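Hydroxyethylphosphonate dioxygenase (Streptomyces albus, PDB 6B9R) binds iron and 2-hydroxyethylphosphonate and probably oxidises this substrate to hydroxymethylphosphonate. Local coordinates at residues A[96-101]-A[108-113]. Residues are numbered along the deposited sequence; the frame is centred on the assembly and turned at random.
Sequences ASSRII and YYEYRD. With 2HE ((2-hydroxyethyl)phosphonic acid), chain F.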
loop_
_atom_site.group_PDB
_atom_site.type_symbol
_atom_site.label_atom_id
_atom_site.label_comp_id
_atom_site.label_asym_id
_atom_site.label_seq_id
_atom_site.Cartn_x
_atom_site.Cartn_y
_atom_site.Cartn_z
ATOM N N ALA A 96 20.028 22.442 -16.605
ATOM C CA ALA A 96 19.141 22.618 -17.749
ATOM C C ALA A 96 17.679 22.625 -17.330
ATOM O O ALA A 96 16.841 23.202 -18.029
ATOM C CB ALA A 96 19.386 21.516 -18.785
ATOM N N SER A 97 17.350 21.975 -16.214
ATOM C CA SER A 97 15.994 21.943 -15.677
ATOM C C SER A 97 15.631 23.197 -14.879
ATOM O O SER A 97 14.559 23.225 -14.264
ATOM C CB SER A 97 15.829 20.716 -14.773
ATOM O OG SER A 97 16.489 20.947 -13.537
ATOM N N SER A 98 16.493 24.211 -14.869
ATOM C CA SER A 98 16.324 25.351 -13.976
ATOM C C SER A 98 15.002 26.076 -14.208
ATOM O O SER A 98 14.599 26.326 -15.347
ATOM C CB SER A 98 17.475 26.338 -14.166
ATOM O OG SER A 98 17.214 27.553 -13.492
ATOM N N ARG A 99 14.342 26.432 -13.103
ATOM C CA ARG A 99 13.167 27.293 -13.086
ATOM C C ARG A 99 13.362 28.347 -12.010
ATOM O O ARG A 99 13.683 28.016 -10.863
ATOM C CB ARG A 99 11.883 26.512 -12.788
ATOM C CG ARG A 99 11.301 25.764 -13.954
ATOM C CD ARG A 99 10.804 24.400 -13.516
ATOM N NE ARG A 99 11.931 23.543 -13.179
ATOM C CZ ARG A 99 12.061 22.855 -12.051
ATOM N NH1 ARG A 99 11.113 22.898 -11.119
ATOM N NH2 ARG A 99 13.146 22.114 -11.869
ATOM N N ILE A 100 13.170 29.608 -12.371
ATOM C CA ILE A 100 13.167 30.707 -11.412
ATOM C C ILE A 100 11.728 31.155 -11.252
ATOM O O ILE A 100 11.038 31.405 -12.247
ATOM C CB ILE A 100 14.061 31.871 -11.868
ATOM C CG1 ILE A 100 15.526 31.438 -11.878
ATOM C CG2 ILE A 100 13.852 33.080 -10.961
ATOM C CD1 ILE A 100 16.426 32.353 -12.652
ATOM N N ILE A 101 11.264 31.235 -10.011
ATOM C CA ILE A 101 9.902 31.649 -9.712
ATOM C C ILE A 101 9.958 32.890 -8.837
ATOM O O ILE A 101 10.702 32.932 -7.849
ATOM C CB ILE A 101 9.093 30.525 -9.039
ATOM C CG1 ILE A 101 8.943 29.350 -10.009
ATOM C CG2 ILE A 101 7.726 31.041 -8.601
ATOM C CD1 ILE A 101 7.941 28.303 -9.572
ATOM N N TYR A 108 12.369 34.599 -6.224
ATOM C CA TYR A 108 12.322 34.086 -4.861
ATOM C C TYR A 108 13.049 32.761 -4.701
ATOM O O TYR A 108 13.791 32.585 -3.731
ATOM C CB TYR A 108 10.854 33.951 -4.405
ATOM C CG TYR A 108 10.687 33.887 -2.901
ATOM C CD1 TYR A 108 10.528 35.049 -2.149
ATOM C CD2 TYR A 108 10.719 32.667 -2.231
ATOM C CE1 TYR A 108 10.387 34.997 -0.770
ATOM C CE2 TYR A 108 10.582 32.603 -0.855
ATOM C CZ TYR A 108 10.422 33.772 -0.127
ATOM O OH TYR A 108 10.283 33.706 1.246
ATOM N N TYR A 109 12.875 31.834 -5.644
ATOM C CA TYR A 109 13.578 30.558 -5.654
ATOM C C TYR A 109 14.084 30.275 -7.063
ATOM O O TYR A 109 13.456 30.668 -8.047
ATOM C CB TYR A 109 12.674 29.380 -5.264
ATOM C CG TYR A 109 12.102 29.357 -3.864
ATOM C CD1 TYR A 109 12.887 29.636 -2.750
ATOM C CD2 TYR A 109 10.775 29.003 -3.658
ATOM C CE1 TYR A 109 12.351 29.586 -1.475
ATOM C CE2 TYR A 109 10.231 28.949 -2.391
ATOM C CZ TYR A 109 11.023 29.240 -1.301
ATOM O OH TYR A 109 10.473 29.182 -0.041
ATOM N N GLU A 110 15.220 29.590 -7.155
ATOM C CA GLU A 110 15.580 28.858 -8.365
ATOM C C GLU A 110 15.523 27.372 -8.059
ATOM O O GLU A 110 16.183 26.909 -7.119
ATOM C CB GLU A 110 16.980 29.206 -8.884
ATOM C CG GLU A 110 17.310 28.409 -10.164
ATOM C CD GLU A 110 18.748 28.553 -10.652
ATOM O OE1 GLU A 110 19.558 29.194 -9.962
ATOM O OE2 GLU A 110 19.058 28.005 -11.735
ATOM N N TYR A 111 14.738 26.638 -8.852
ATOM C CA TYR A 111 14.570 25.196 -8.720
ATOM C C TYR A 111 15.396 24.460 -9.767
ATOM O O TYR A 111 15.486 24.894 -10.919
ATOM C CB TYR A 111 13.113 24.771 -8.912
ATOM C CG TYR A 111 12.079 25.344 -7.977
ATOM C CD1 TYR A 111 11.478 26.567 -8.246
ATOM C CD2 TYR A 111 11.655 24.633 -6.860
ATOM C CE1 TYR A 111 10.503 27.082 -7.414
ATOM C CE2 TYR A 111 10.679 25.143 -6.015
ATOM C CZ TYR A 111 10.108 26.369 -6.301
ATOM O OH TYR A 111 9.131 26.878 -5.479
ATOM N N ARG A 112 15.962 23.320 -9.372
ATOM C CA ARG A 112 16.640 22.417 -10.297
ATOM C C ARG A 112 16.264 20.985 -9.942
ATOM O O ARG A 112 16.339 20.602 -8.769
ATOM C CB ARG A 112 18.170 22.598 -10.235
ATOM C CG ARG A 112 18.649 23.945 -10.758
ATOM C CD ARG A 112 20.166 24.058 -10.737
ATOM N NE ARG A 112 20.598 25.433 -10.954
ATOM C CZ ARG A 112 21.814 25.885 -10.660
ATOM N NH1 ARG A 112 22.724 25.071 -10.136
ATOM N NH2 ARG A 112 22.117 27.157 -10.886
ATOM N N ASP A 113 15.857 20.198 -10.942
ATOM C CA ASP A 113 15.638 18.779 -10.701
ATOM C C ASP A 113 16.942 18.082 -10.362
ATOM O O ASP A 113 18.008 18.420 -10.889
ATOM C CB ASP A 113 15.063 18.075 -11.931
ATOM C CG ASP A 113 13.718 18.609 -12.347
ATOM O OD1 ASP A 113 13.018 19.214 -11.519
ATOM O OD2 ASP A 113 13.377 18.419 -13.522
HETATM O O3 2HE F . 7.699 24.042 -1.583
HETATM P P 2HE F . 8.211 25.333 -2.115
HETATM O O1 2HE F . 7.225 26.537 -1.703
HETATM O O2 2HE F . 8.369 25.289 -3.723
HETATM C CA 2HE F . 9.826 25.567 -1.339
HETATM C CB 2HE F . 10.502 24.199 -1.286
HETATM O O4 2HE F . 9.975 23.390 -0.223
#
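Arg99 and Tyr111 form an antiparallel hydrogen-bonded pair, with Arg99 N to Tyr111 O at 2.9 Å and Tyr111 N to Arg99 O at 2.7 Å. Ile101 pairs with Tyr109 in the same way. There, both Tyr108 N and Tyr109 N donate to Ile101 O, which marks a classic beta bulge.

Arg99, Ile101, Tyr109 and Tyr111 share one face of the sheet. The Arg99 chain is bent at chi2 (139°) and chi3 (-70°), which folds its guanidinium back so that NE and NH2 both grip Ser97 O within the guanidinium plane. Tyr111 CB lies over one guanidinium face, 3.5 Å from Arg99 NH1. Arg99 NH2 also makes a salt bridge with Asp113 OD1 at 2.9 Å, with guanidinium and carboxylate planes 41° apart. Asp113 has a second cationic partner, Arg30 of the second subunit. Beside this pair, Asp113 N donates to Ser97 OG, which also bonds Ser94 O.

Ile101 CD1 packs on Tyr111 CE1 at 3.6 Å.

Ile100 and Glu110 point to the other face. Ser98 OG donates to the anti side of Glu110 OE2 at 2.6 Å. The same oxygen accepts from Arg112 NE and NH2, which grip it side-on in a salt bridge, NE from above the carboxylate plane.

Tyr111 OH donates a very short 2.5 Å bond to O2 of 2-hydroxyethylphosphonate. The Tyr109 ring touches the ligand through CE2, while its OH bonds Phe192 N. This is an edge beta hairpin of an antiparallel sheet. The face carrying Tyr109 and Tyr111 lines the phosphonate pocket beside the iron site, with residues of the second subunit completing it.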